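Long-range contacts in cytosolic IMP-GMP specific 5'-nucleotidase (Legionella pneumophila subsp. pneumophila, PDB 4OHF), which probably hydrolyses selected purine nucleoside 5'-monophosphates, such as IMP and GMP, as a magnesium-dependent cytosolic nucleotidase of the HAD superfamily: residues I81-R86 with K405-F410; Y87-L92 with S111-L116; V359-R364 with Q375-L380. All coordinates share one frame; numbering follows the deposited sequence.

Interaction 1. Residues I81-R86 with K405-F410; sequences ILKLSR and KWERVF. With 5GP (guanosine-5'-monophosphate), chain E.
Lys83 and Ile81, on strand 80-84, pack on the indole of Trp406. The packed part is at the six-membered ring. Lys83 CB and CG lie along the indole edge, with CG 3.9 Å from Trp406 CE3. Ile81 CG2 comes in obliquely, 3.5 Å from Trp406 CH2. Trp406 NE1 is bonded to Asp67 O, which helps to fix the ring. Lys83 then bends at chi2 (-60°) and chi4 (64°), which carries NZ into the curve of segment 405-410, in the loop after helix 374-399. There NZ donates to Trp406 O at 2.7 Å, almost straight down the carbonyl bond. It also donates to Arg408 O at 2.9 Å, in the carbonyl plane, and to Arg411 O. The looser side is at Glu407. Its OE2 is 4.3 Å from Lys83 NZ, beyond a salt bridge, and a water joins the two. Glu407 OE1 pairs with Arg91. Past the strand, Arg86 NH1 donates a weak bond to GMP N7 (3.2 Å), and Arg86 NE forms a salt bridge with Glu416. The partial negative charge of the three carbonyl oxygens would favour a charged Lys83, and the bonds tie the loop to the strand that leads to GMP.

Interaction 2. Residues Y87-L92 with S111-L116; sequences YGAIRL and SIYVDL. With 5GP (guanosine-5'-monophosphate), chain E.
Gly88 and Ile90 grip segment 111-116 through backbone bonds on both sides of Ala89. Val114 N donates to Gly88 O at 3.1 Å. Ile90 N donates to Ile112 O at 2.7 Å. Ala89 and Tyr113 between them form the non-hydrogen-bonded pair of a single antiparallel bridge. Ala89 CA makes a C-H...O contact with Ile112 O, and Tyr113 CA one with Gly88 O.

Side chains flank this bridge. Ile90 CD1 meets Val114 CG1 at 3.6 Å, the two chains crossing at about a right angle. Ala89 CB lies 4.0 Å from Tyr113 CD2. The Tyr113 ring sets its edge to the carbonyl carbon of Gly88, and Ile112 CG2 sits 3.4 Å above the centre of one of its faces.

The next shell holds the backbones in place. Ser111 OG accepts from Tyr113 N at 3.2 Å, which makes an ST turn. Ser85 OG is bonded to the N atoms of Tyr87 and Ala89. Ile90 also packs on helix 102-109.

Tyr87 leads to the nucleotide. Its CE2 is 3.6 Å from GMP N7, approached obliquely, and its OH is bonded to Asp424 of the second subunit. The main-chain bonds therefore probably help to secure the turn that presents Tyr87 to GMP, and the ring meets the base without a hydrogen bond.

Interaction 3. Residues V359-R364 with Q375-L380; sequences VDLCTR and QEIHDL
Leu361 overlaps the side chains of Ile377 and Glu376 across a long helical hairpin. Helix 338-367 goes out and helix 374-399 comes back. In these short segments the axes approach to 9.9 Å, and their directions differ by 146°, so the two segments run roughly antiparallel, well inclined to each other. Leu361 CA and Ile377 CA, 6.7 Å apart, are the nearest such pair.

The touching surface is small and mostly apolar. Leu361 CB meets Ile377 CG2 at 3.9 Å. Cys362 SG reaches the same methyl from one residue further along, at 4.3 Å. With chi1 at 64°, Ile377 has its CG2 beside the backbone N and turned to the other helix, while its longer branch leads away. Glu376 lies across Leu361 CD1 at about a right angle. Its CB and CG lie near that methyl, and the chain, extended beyond CG, brings the carboxylate there too. No hydrogen bond joins the two segments.

Val359, Cys362 and Thr363 also pack on Ser441 and Met443 of the second subunit. On the returning helix, Gln375 NE2 donates at 3.3 Å to the syn side of Asp379 OD2, 34° out of the carboxylate plane.

How the interactions relate
Interactions 1 and 2 are neighbours, with centres 11 Å apart. Strands 80-84 and 90-95 pair in one antiparallel sheet: Lys83 O and N lie 2.9 Å from Arg91 N and Leu92 O, respectively, probable hydrogen bonds. Arg91 and Leu92 both face Lys83, a classic beta bulge. The connection between the strands carries Arg86 and Tyr87, so both segments 81-86 and 87-92 touch GMP. Tyr421 completes that pocket, and Arg86 of the second subunit also binds the nucleotide. Interaction 3 stands apart, about 26 Å from interaction 1 and 22 Å from interaction 2 between nearest atoms, and away from the magnesium and GMP sites. All three contacts touch the second subunit.

Interaction 1. Residues I81-R86 with K405-F410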
loop_
_atom_site.group_PDB
_atom_site.type_symbol
_atom_site.label_atom_id
_atom_site.label_comp_id
_atom_site.label_asym_id
_atom_site.label_seq_id
_atom_site.Cartn_x
_atom_site.Cartn_y
_atom_site.Cartn_z
ATOM N N ILE B 81 -3.328 4.767 -25.618
ATOM C CA ILE B 81 -3.966 5.955 -25.086
ATOM C C ILE B 81 -5.447 5.647 -24.960
ATOM O O ILE B 81 -6.073 5.203 -25.916
ATOM C CB ILE B 81 -3.749 7.161 -26.004
ATOM C CG1 ILE B 81 -2.244 7.430 -26.158
ATOM C CG2 ILE B 81 -4.452 8.391 -25.422
ATOM C CD1 ILE B 81 -1.917 8.629 -27.057
ATOM N N LEU B 82 -6.006 5.902 -23.779
ATOM C CA LEU B 82 -7.405 5.586 -23.511
ATOM C C LEU B 82 -8.367 6.718 -23.153
ATOM O O LEU B 82 -7.986 7.708 -22.534
ATOM C CB LEU B 82 -7.453 4.554 -22.384
ATOM C CG LEU B 82 -6.375 3.460 -22.412
ATOM C CD1 LEU B 82 -6.532 2.587 -21.191
ATOM C CD2 LEU B 82 -6.490 2.612 -23.680
ATOM N N LYS B 83 -9.623 6.527 -23.545
ATOM C CA LYS B 83 -10.733 7.443 -23.264
ATOM C C LYS B 83 -11.564 6.638 -22.245
ATOM O O LYS B 83 -12.206 5.647 -22.606
ATOM C CB LYS B 83 -11.579 7.660 -24.525
ATOM C CG LYS B 83 -12.163 9.069 -24.745
ATOM C CD LYS B 83 -13.090 9.549 -23.648
ATOM C CE LYS B 83 -13.695 10.904 -23.987
ATOM N NZ LYS B 83 -14.577 10.855 -25.183
ATOM N N LEU B 84 -11.555 7.051 -20.986
ATOM C CA LEU B 84 -12.287 6.325 -19.953
ATOM C C LEU B 84 -13.588 6.970 -19.495
ATOM O O LEU B 84 -13.790 8.168 -19.643
ATOM C CB LEU B 84 -11.385 6.123 -18.737
ATOM C CG LEU B 84 -10.412 4.945 -18.682
ATOM C CD1 LEU B 84 -9.892 4.573 -20.054
ATOM C CD2 LEU B 84 -9.283 5.325 -17.757
ATOM N N SER B 85 -14.471 6.155 -18.930
ATOM C CA SER B 85 -15.749 6.627 -18.411
ATOM C C SER B 85 -15.439 6.977 -16.980
ATOM O O SER B 85 -14.348 6.676 -16.502
ATOM C CB SER B 85 -16.782 5.511 -18.419
ATOM O OG SER B 85 -16.471 4.550 -17.416
ATOM N N ARG B 86 -16.391 7.584 -16.280
ATOM C CA ARG B 86 -16.140 7.967 -14.894
ATOM C C ARG B 86 -15.748 6.797 -13.998
ATOM O O ARG B 86 -15.093 6.995 -12.987
ATOM C CB ARG B 86 -17.347 8.694 -14.287
ATOM C CG ARG B 86 -18.576 7.843 -14.051
ATOM C CD ARG B 86 -19.213 8.194 -12.695
ATOM N NE ARG B 86 -19.587 9.606 -12.570
ATOM C CZ ARG B 86 -19.122 10.427 -11.625
ATOM N NH1 ARG B 86 -18.260 9.975 -10.717
ATOM N NH2 ARG B 86 -19.507 11.702 -11.586
ATOM N N LYS B 405 -11.276 11.699 -33.496
ATOM C CA LYS B 405 -10.706 10.553 -32.813
ATOM C C LYS B 405 -11.258 10.292 -31.412
ATOM O O LYS B 405 -11.430 9.135 -31.014
ATOM C CB LYS B 405 -9.187 10.707 -32.692
ATOM C CG LYS B 405 -8.419 10.640 -34.011
ATOM C CD LYS B 405 -6.923 10.977 -33.834
ATOM C CE LYS B 405 -6.147 9.887 -33.103
ATOM N NZ LYS B 405 -4.679 10.218 -32.938
ATOM N N TRP B 406 -11.557 11.353 -30.663
ATOM C CA TRP B 406 -11.969 11.176 -29.274
ATOM C C TRP B 406 -13.348 11.596 -28.800
ATOM O O TRP B 406 -13.722 11.295 -27.668
ATOM C CB TRP B 406 -10.934 11.831 -28.369
ATOM C CG TRP B 406 -9.558 11.400 -28.664
ATOM C CD1 TRP B 406 -8.640 12.034 -29.472
ATOM C CD2 TRP B 406 -8.931 10.212 -28.204
ATOM N NE1 TRP B 406 -7.478 11.300 -29.537
ATOM C CE2 TRP B 406 -7.632 10.175 -28.768
ATOM C CE3 TRP B 406 -9.335 9.171 -27.364
ATOM C CZ2 TRP B 406 -6.737 9.129 -28.515
ATOM C CZ3 TRP B 406 -8.450 8.140 -27.111
ATOM C CH2 TRP B 406 -7.165 8.125 -27.685
ATOM N N GLU B 407 -14.109 12.274 -29.640
ATOM C CA GLU B 407 -15.435 12.703 -29.235
ATOM C C GLU B 407 -15.289 13.780 -28.155
ATOM O O GLU B 407 -14.265 14.452 -28.100
ATOM C CB GLU B 407 -16.242 11.490 -28.748
ATOM C CG GLU B 407 -16.792 10.637 -29.894
ATOM C CD GLU B 407 -16.905 9.143 -29.565
ATOM O OE1 GLU B 407 -17.473 8.390 -30.393
ATOM O OE2 GLU B 407 -16.422 8.714 -28.487
ATOM N N ARG B 408 -16.299 13.929 -27.303
ATOM C CA ARG B 408 -16.299 14.955 -26.253
ATOM C C ARG B 408 -15.377 14.755 -25.067
ATOM O O ARG B 408 -15.060 13.628 -24.673
ATOM C CB ARG B 408 -17.713 15.153 -25.715
ATOM C CG ARG B 408 -18.554 16.066 -26.565
ATOM C CD ARG B 408 -19.997 16.065 -26.131
ATOM N NE ARG B 408 -20.749 15.055 -26.855
ATOM C CZ ARG B 408 -22.057 14.882 -26.721
ATOM N NH1 ARG B 408 -22.736 15.661 -25.884
ATOM N NH2 ARG B 408 -22.684 13.948 -27.427
ATOM N N VAL B 409 -14.963 15.875 -24.490
ATOM C CA VAL B 409 -14.094 15.862 -23.328
ATOM C C VAL B 409 -14.852 15.361 -22.106
ATOM O O VAL B 409 -14.310 14.583 -21.326
ATOM C CB VAL B 409 -13.552 17.283 -23.019
ATOM C CG1 VAL B 409 -12.919 17.324 -21.651
ATOM C CG2 VAL B 409 -12.540 17.692 -24.075
ATOM N N PHE B 410 -16.104 15.795 -21.950
ATOM C CA PHE B 410 -16.905 15.424 -20.783
ATOM C C PHE B 410 -17.747 14.156 -20.899
ATOM O O PHE B 410 -18.274 13.664 -19.901
ATOM C CB PHE B 410 -17.805 16.599 -20.374
ATOM C CG PHE B 410 -17.049 17.790 -19.817
ATOM C CD1 PHE B 410 -16.863 17.937 -18.439
ATOM C CD2 PHE B 410 -16.527 18.769 -20.666
ATOM C CE1 PHE B 410 -16.183 19.027 -17.927
ATOM C CE2 PHE B 410 -15.842 19.866 -20.155
ATOM C CZ PHE B 410 -15.667 19.998 -18.786
HETATM P P 5GP E . -12.958 3.797 -3.361
HETATM O O1P 5GP E . -12.247 4.231 -2.122
HETATM O O2P 5GP E . -14.258 4.543 -3.554
HETATM O O3P 5GP E . -13.218 2.295 -3.388
HETATM O "O5'" 5GP E . -12.005 4.052 -4.632
HETATM C "C5'" 5GP E . -11.526 5.359 -4.958
HETATM C "C4'" 5GP E . -11.829 5.713 -6.410
HETATM O "O4'" 5GP E . -13.197 5.642 -6.827
HETATM C "C3'" 5GP E . -11.387 7.115 -6.879
HETATM O "O3'" 5GP E . -9.946 7.355 -6.782
HETATM C "C2'" 5GP E . -11.930 7.106 -8.292
HETATM O "O2'" 5GP E . -10.888 6.633 -9.224
HETATM C "C1'" 5GP E . -13.179 6.179 -8.194
HETATM N N9 5GP E . -14.496 6.905 -8.477
HETATM C C8 5GP E . -15.073 7.160 -9.667
HETATM N N7 5GP E . -16.250 7.830 -9.515
HETATM C C5 5GP E . -16.416 7.996 -8.174
HETATM C C6 5GP E . -17.408 8.594 -7.353
HETATM O O6 5GP E . -18.413 9.128 -7.883
HETATM N N1 5GP E . -17.254 8.582 -5.975
HETATM C C2 5GP E . -16.177 8.013 -5.382
HETATM N N2 5GP E . -16.054 8.015 -4.032
HETATM N N3 5GP E . -15.188 7.421 -6.156
HETATM C C4 5GP E . -15.305 7.408 -7.530
HETATM O O HOH W 1 -17.042 9.576 -25.937
#

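Interaction 2. Residues Y87-L92 with S111-L116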
loop_
_atom_site.group_PDB
_atom_site.type_symbol
_atom_site.label_atom_id
_atom_site.label_comp_id
_atom_site.label_asym_id
_atom_site.label_seq_id
_atom_site.Cartn_x
_atom_site.Cartn_y
_atom_site.Cartn_z
ATOM N N TYR B 87 -16.138 5.579 -14.358
ATOM C CA TYR B 87 -15.783 4.426 -13.541
ATOM C C TYR B 87 -14.621 3.651 -14.126
ATOM O O TYR B 87 -14.347 2.527 -13.720
ATOM C CB TYR B 87 -16.997 3.505 -13.356
ATOM C CG TYR B 87 -18.086 4.147 -12.527
ATOM C CD1 TYR B 87 -19.418 4.127 -12.945
ATOM C CD2 TYR B 87 -17.771 4.824 -11.349
ATOM C CE1 TYR B 87 -20.401 4.771 -12.220
ATOM C CE2 TYR B 87 -18.746 5.472 -10.618
ATOM C CZ TYR B 87 -20.060 5.445 -11.062
ATOM O OH TYR B 87 -21.015 6.134 -10.358
ATOM N N GLY B 88 -13.933 4.256 -15.084
ATOM C CA GLY B 88 -12.794 3.598 -15.688
ATOM C C GLY B 88 -13.116 2.639 -16.817
ATOM O O GLY B 88 -12.289 1.798 -17.141
ATOM N N ALA B 89 -14.300 2.748 -17.412
ATOM C CA ALA B 89 -14.654 1.872 -18.524
ATOM C C ALA B 89 -14.008 2.402 -19.799
ATOM O O ALA B 89 -14.058 3.601 -20.080
ATOM C CB ALA B 89 -16.161 1.807 -18.688
ATOM N N ILE B 90 -13.396 1.509 -20.570
ATOM C CA ILE B 90 -12.754 1.912 -21.808
ATOM C C ILE B 90 -13.786 2.186 -22.893
ATOM O O ILE B 90 -14.385 1.268 -23.445
ATOM C CB ILE B 90 -11.768 0.840 -22.305
ATOM C CG1 ILE B 90 -10.657 0.651 -21.277
ATOM C CG2 ILE B 90 -11.169 1.261 -23.647
ATOM C CD1 ILE B 90 -9.613 -0.346 -21.686
ATOM N N ARG B 91 -13.992 3.466 -23.177
ATOM C CA ARG B 91 -14.922 3.896 -24.204
ATOM C C ARG B 91 -14.237 3.662 -25.549
ATOM O O ARG B 91 -14.835 3.136 -26.491
ATOM C CB ARG B 91 -15.249 5.379 -24.009
ATOM C CG ARG B 91 -15.846 6.066 -25.228
ATOM C CD ARG B 91 -17.140 5.420 -25.663
ATOM N NE ARG B 91 -17.664 6.048 -26.869
ATOM C CZ ARG B 91 -18.792 5.685 -27.468
ATOM N NH1 ARG B 91 -19.524 4.695 -26.974
ATOM N NH2 ARG B 91 -19.182 6.314 -28.566
ATOM N N LEU B 92 -12.979 4.074 -25.642
ATOM C CA LEU B 92 -12.219 3.853 -26.861
ATOM C C LEU B 92 -10.719 3.949 -26.618
ATOM O O LEU B 92 -10.271 4.592 -25.674
ATOM C CB LEU B 92 -12.691 4.797 -27.974
ATOM C CG LEU B 92 -12.746 6.303 -27.797
ATOM C CD1 LEU B 92 -11.343 6.843 -27.814
ATOM C CD2 LEU B 92 -13.552 6.914 -28.937
ATOM N N SER B 111 -10.990 -7.128 -19.864
ATOM C CA SER B 111 -11.983 -6.443 -19.043
ATOM C C SER B 111 -12.332 -5.148 -19.763
ATOM O O SER B 111 -11.717 -4.812 -20.779
ATOM C CB SER B 111 -11.411 -6.122 -17.655
ATOM O OG SER B 111 -12.377 -5.488 -16.834
ATOM N N ILE B 112 -13.329 -4.434 -19.256
ATOM C CA ILE B 112 -13.716 -3.169 -19.860
ATOM C C ILE B 112 -13.226 -2.053 -18.932
ATOM O O ILE B 112 -13.054 -0.907 -19.353
ATOM C CB ILE B 112 -15.254 -3.068 -20.042
ATOM C CG1 ILE B 112 -15.608 -1.840 -20.895
ATOM C CG2 ILE B 112 -15.943 -2.974 -18.682
ATOM C CD1 ILE B 112 -15.131 -1.922 -22.336
ATOM N N TYR B 113 -12.986 -2.414 -17.670
ATOM C CA TYR B 113 -12.523 -1.465 -16.661
ATOM C C TYR B 113 -11.013 -1.561 -16.436
ATOM O O TYR B 113 -10.434 -2.639 -16.529
ATOM C CB TYR B 113 -13.237 -1.703 -15.323
ATOM C CG TYR B 113 -14.753 -1.729 -15.387
ATOM C CD1 TYR B 113 -15.451 -2.930 -15.277
ATOM C CD2 TYR B 113 -15.494 -0.550 -15.528
ATOM C CE1 TYR B 113 -16.844 -2.962 -15.302
ATOM C CE2 TYR B 113 -16.888 -0.572 -15.556
ATOM C CZ TYR B 113 -17.555 -1.784 -15.441
ATOM O OH TYR B 113 -18.931 -1.819 -15.458
ATOM N N VAL B 114 -10.386 -0.428 -16.127
ATOM C CA VAL B 114 -8.945 -0.377 -15.877
ATOM C C VAL B 114 -8.730 0.196 -14.487
ATOM O O VAL B 114 -9.505 1.039 -14.031
ATOM C CB VAL B 114 -8.205 0.522 -16.912
ATOM C CG1 VAL B 114 -8.451 0.010 -18.319
ATOM C CG2 VAL B 114 -8.677 1.955 -16.794
ATOM N N ASP B 115 -7.684 -0.255 -13.809
ATOM C CA ASP B 115 -7.405 0.227 -12.464
ATOM C C ASP B 115 -6.405 1.368 -12.513
ATOM O O ASP B 115 -5.214 1.134 -12.716
ATOM C CB ASP B 115 -6.835 -0.902 -11.610
ATOM C CG ASP B 115 -6.913 -0.608 -10.125
ATOM O OD1 ASP B 115 -6.757 0.566 -9.729
ATOM O OD2 ASP B 115 -7.121 -1.564 -9.352
ATOM N N LEU B 116 -6.886 2.596 -12.323
ATOM C CA LEU B 116 -6.011 3.769 -12.358
ATOM C C LEU B 116 -5.030 3.704 -11.204
ATOM O O LEU B 116 -3.994 4.359 -11.221
ATOM C CB LEU B 116 -6.817 5.076 -12.279
ATOM C CG LEU B 116 -7.739 5.488 -13.445
ATOM C CD1 LEU B 116 -6.955 5.549 -14.741
ATOM C CD2 LEU B 116 -8.889 4.492 -13.572
HETATM P P 5GP E . -12.958 3.797 -3.361
HETATM O O1P 5GP E . -12.247 4.231 -2.122
HETATM O O2P 5GP E . -14.258 4.543 -3.554
HETATM O O3P 5GP E . -13.218 2.295 -3.388
HETATM O "O5'" 5GP E . -12.005 4.052 -4.632
HETATM C "C5'" 5GP E . -11.526 5.359 -4.958
HETATM C "C4'" 5GP E . -11.829 5.713 -6.410
HETATM O "O4'" 5GP E . -13.197 5.642 -6.827
HETATM C "C3'" 5GP E . -11.387 7.115 -6.879
HETATM O "O3'" 5GP E . -9.946 7.355 -6.782
HETATM C "C2'" 5GP E . -11.930 7.106 -8.292
HETATM O "O2'" 5GP E . -10.888 6.633 -9.224
HETATM C "C1'" 5GP E . -13.179 6.179 -8.194
HETATM N N9 5GP E . -14.496 6.905 -8.477
HETATM C C8 5GP E . -15.073 7.160 -9.667
HETATM N N7 5GP E . -16.250 7.830 -9.515
HETATM C C5 5GP E . -16.416 7.996 -8.174
HETATM C C6 5GP E . -17.408 8.594 -7.353
HETATM O O6 5GP E . -18.413 9.128 -7.883
HETATM N N1 5GP E . -17.254 8.582 -5.975
HETATM C C2 5GP E . -16.177 8.013 -5.382
HETATM N N2 5GP E . -16.054 8.015 -4.032
HETATM N N3 5GP E . -15.188 7.421 -6.156
HETATM C C4 5GP E . -15.305 7.408 -7.530
#

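Interaction 3. Residues V359-R364 with Q375-L380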
loop_
_atom_site.group_PDB
_atom_site.type_symbol
_atom_site.label_atom_id
_atom_site.label_comp_id
_atom_site.label_asym_id
_atom_site.label_seq_id
_atom_site.Cartn_x
_atom_site.Cartn_y
_atom_site.Cartn_z
ATOM N N VAL B 359 -41.217 -6.625 -27.450
ATOM C CA VAL B 359 -40.909 -7.518 -26.329
ATOM C C VAL B 359 -42.189 -8.195 -25.826
ATOM O O VAL B 359 -42.268 -9.421 -25.715
ATOM C CB VAL B 359 -40.254 -6.727 -25.151
ATOM C CG1 VAL B 359 -40.211 -7.578 -23.881
ATOM C CG2 VAL B 359 -38.844 -6.315 -25.540
ATOM N N ASP B 360 -43.192 -7.376 -25.539
ATOM C CA ASP B 360 -44.464 -7.855 -25.031
ATOM C C ASP B 360 -45.224 -8.739 -26.012
ATOM O O ASP B 360 -45.823 -9.742 -25.614
ATOM C CB ASP B 360 -45.297 -6.651 -24.572
ATOM C CG ASP B 360 -44.624 -5.896 -23.400
ATOM O OD1 ASP B 360 -44.947 -4.699 -23.165
ATOM O OD2 ASP B 360 -43.766 -6.511 -22.708
ATOM N N LEU B 361 -45.199 -8.390 -27.289
ATOM C CA LEU B 361 -45.880 -9.223 -28.264
ATOM C C LEU B 361 -45.228 -10.608 -28.323
ATOM O O LEU B 361 -45.922 -11.630 -28.384
ATOM C CB LEU B 361 -45.860 -8.575 -29.647
ATOM C CG LEU B 361 -47.143 -7.820 -29.994
ATOM C CD1 LEU B 361 -47.109 -7.387 -31.452
ATOM C CD2 LEU B 361 -48.345 -8.720 -29.744
ATOM N N CYS B 362 -43.897 -10.641 -28.289
ATOM C CA CYS B 362 -43.169 -11.907 -28.343
ATOM C C CYS B 362 -43.408 -12.785 -27.121
ATOM O O CYS B 362 -43.577 -14.002 -27.241
ATOM C CB CYS B 362 -41.673 -11.656 -28.513
ATOM S SG CYS B 362 -41.188 -11.169 -30.188
ATOM N N THR B 363 -43.427 -12.177 -25.943
ATOM C CA THR B 363 -43.657 -12.952 -24.728
ATOM C C THR B 363 -45.128 -13.379 -24.652
ATOM O O THR B 363 -45.472 -14.360 -23.984
ATOM C CB THR B 363 -43.253 -12.153 -23.466
ATOM O OG1 THR B 363 -44.258 -11.183 -23.158
ATOM C CG2 THR B 363 -41.952 -11.430 -23.721
ATOM N N ARG B 364 -46.000 -12.641 -25.328
ATOM C CA ARG B 364 -47.395 -13.035 -25.338
ATOM C C ARG B 364 -47.487 -14.294 -26.188
ATOM O O ARG B 364 -48.005 -15.314 -25.730
ATOM C CB ARG B 364 -48.284 -11.924 -25.899
ATOM C CG ARG B 364 -48.792 -10.982 -24.801
ATOM C CD ARG B 364 -49.539 -9.764 -25.352
ATOM N NE ARG B 364 -50.879 -10.094 -25.832
ATOM C CZ ARG B 364 -51.697 -9.227 -26.427
ATOM N NH1 ARG B 364 -51.312 -7.967 -26.622
ATOM N NH2 ARG B 364 -52.909 -9.621 -26.822
ATOM N N GLN B 375 -47.531 -12.132 -37.354
ATOM C CA GLN B 375 -47.441 -11.177 -38.450
ATOM C C GLN B 375 -46.872 -9.850 -37.956
ATOM O O GLN B 375 -45.861 -9.362 -38.470
ATOM C CB GLN B 375 -48.808 -10.942 -39.087
ATOM C CG GLN B 375 -48.730 -10.059 -40.319
ATOM C CD GLN B 375 -47.570 -10.452 -41.230
ATOM O OE1 GLN B 375 -47.486 -11.588 -41.698
ATOM N NE2 GLN B 375 -46.666 -9.510 -41.477
ATOM N N GLU B 376 -47.522 -9.269 -36.953
ATOM C CA GLU B 376 -47.076 -7.999 -36.395
ATOM C C GLU B 376 -45.604 -8.070 -35.936
ATOM O O GLU B 376 -44.798 -7.206 -36.282
ATOM C CB GLU B 376 -47.983 -7.603 -35.224
ATOM C CG GLU B 376 -48.147 -6.107 -35.055
ATOM C CD GLU B 376 -48.983 -5.731 -33.847
ATOM O OE1 GLU B 376 -50.039 -6.362 -33.631
ATOM O OE2 GLU B 376 -48.587 -4.790 -33.121
ATOM N N ILE B 377 -45.250 -9.104 -35.176
ATOM C CA ILE B 377 -43.878 -9.239 -34.695
ATOM C C ILE B 377 -42.837 -9.126 -35.814
ATOM O O ILE B 377 -41.801 -8.484 -35.636
ATOM C CB ILE B 377 -43.672 -10.573 -33.919
ATOM C CG1 ILE B 377 -43.882 -11.775 -34.843
ATOM C CG2 ILE B 377 -44.643 -10.649 -32.747
ATOM C CD1 ILE B 377 -42.618 -12.254 -35.591
ATOM N N HIS B 378 -43.110 -9.742 -36.965
ATOM C CA HIS B 378 -42.182 -9.687 -38.096
ATOM C C HIS B 378 -42.025 -8.253 -38.629
ATOM O O HIS B 378 -40.933 -7.858 -39.045
ATOM C CB HIS B 378 -42.653 -10.614 -39.228
ATOM C CG HIS B 378 -41.810 -10.531 -40.465
ATOM N ND1 HIS B 378 -42.179 -9.799 -41.575
ATOM C CD2 HIS B 378 -40.596 -11.062 -40.753
ATOM C CE1 HIS B 378 -41.231 -9.885 -42.493
ATOM N NE2 HIS B 378 -40.259 -10.645 -42.020
ATOM N N ASP B 379 -43.115 -7.482 -38.621
ATOM C CA ASP B 379 -43.069 -6.105 -39.093
ATOM C C ASP B 379 -42.296 -5.252 -38.106
ATOM O O ASP B 379 -41.421 -4.479 -38.504
ATOM C CB ASP B 379 -44.479 -5.555 -39.295
ATOM C CG ASP B 379 -45.263 -6.349 -40.325
ATOM O OD1 ASP B 379 -44.664 -6.754 -41.351
ATOM O OD2 ASP B 379 -46.476 -6.567 -40.108
ATOM N N LEU B 380 -42.607 -5.389 -36.818
ATOM C CA LEU B 380 -41.880 -4.643 -35.805
ATOM C C LEU B 380 -40.382 -4.877 -36.022
ATOM O O LEU B 380 -39.580 -3.954 -35.903
ATOM C CB LEU B 380 -42.262 -5.104 -34.393
ATOM C CG LEU B 380 -43.531 -4.606 -33.702
ATOM C CD1 LEU B 380 -43.551 -3.082 -33.723
ATOM C CD2 LEU B 380 -44.761 -5.173 -34.389
#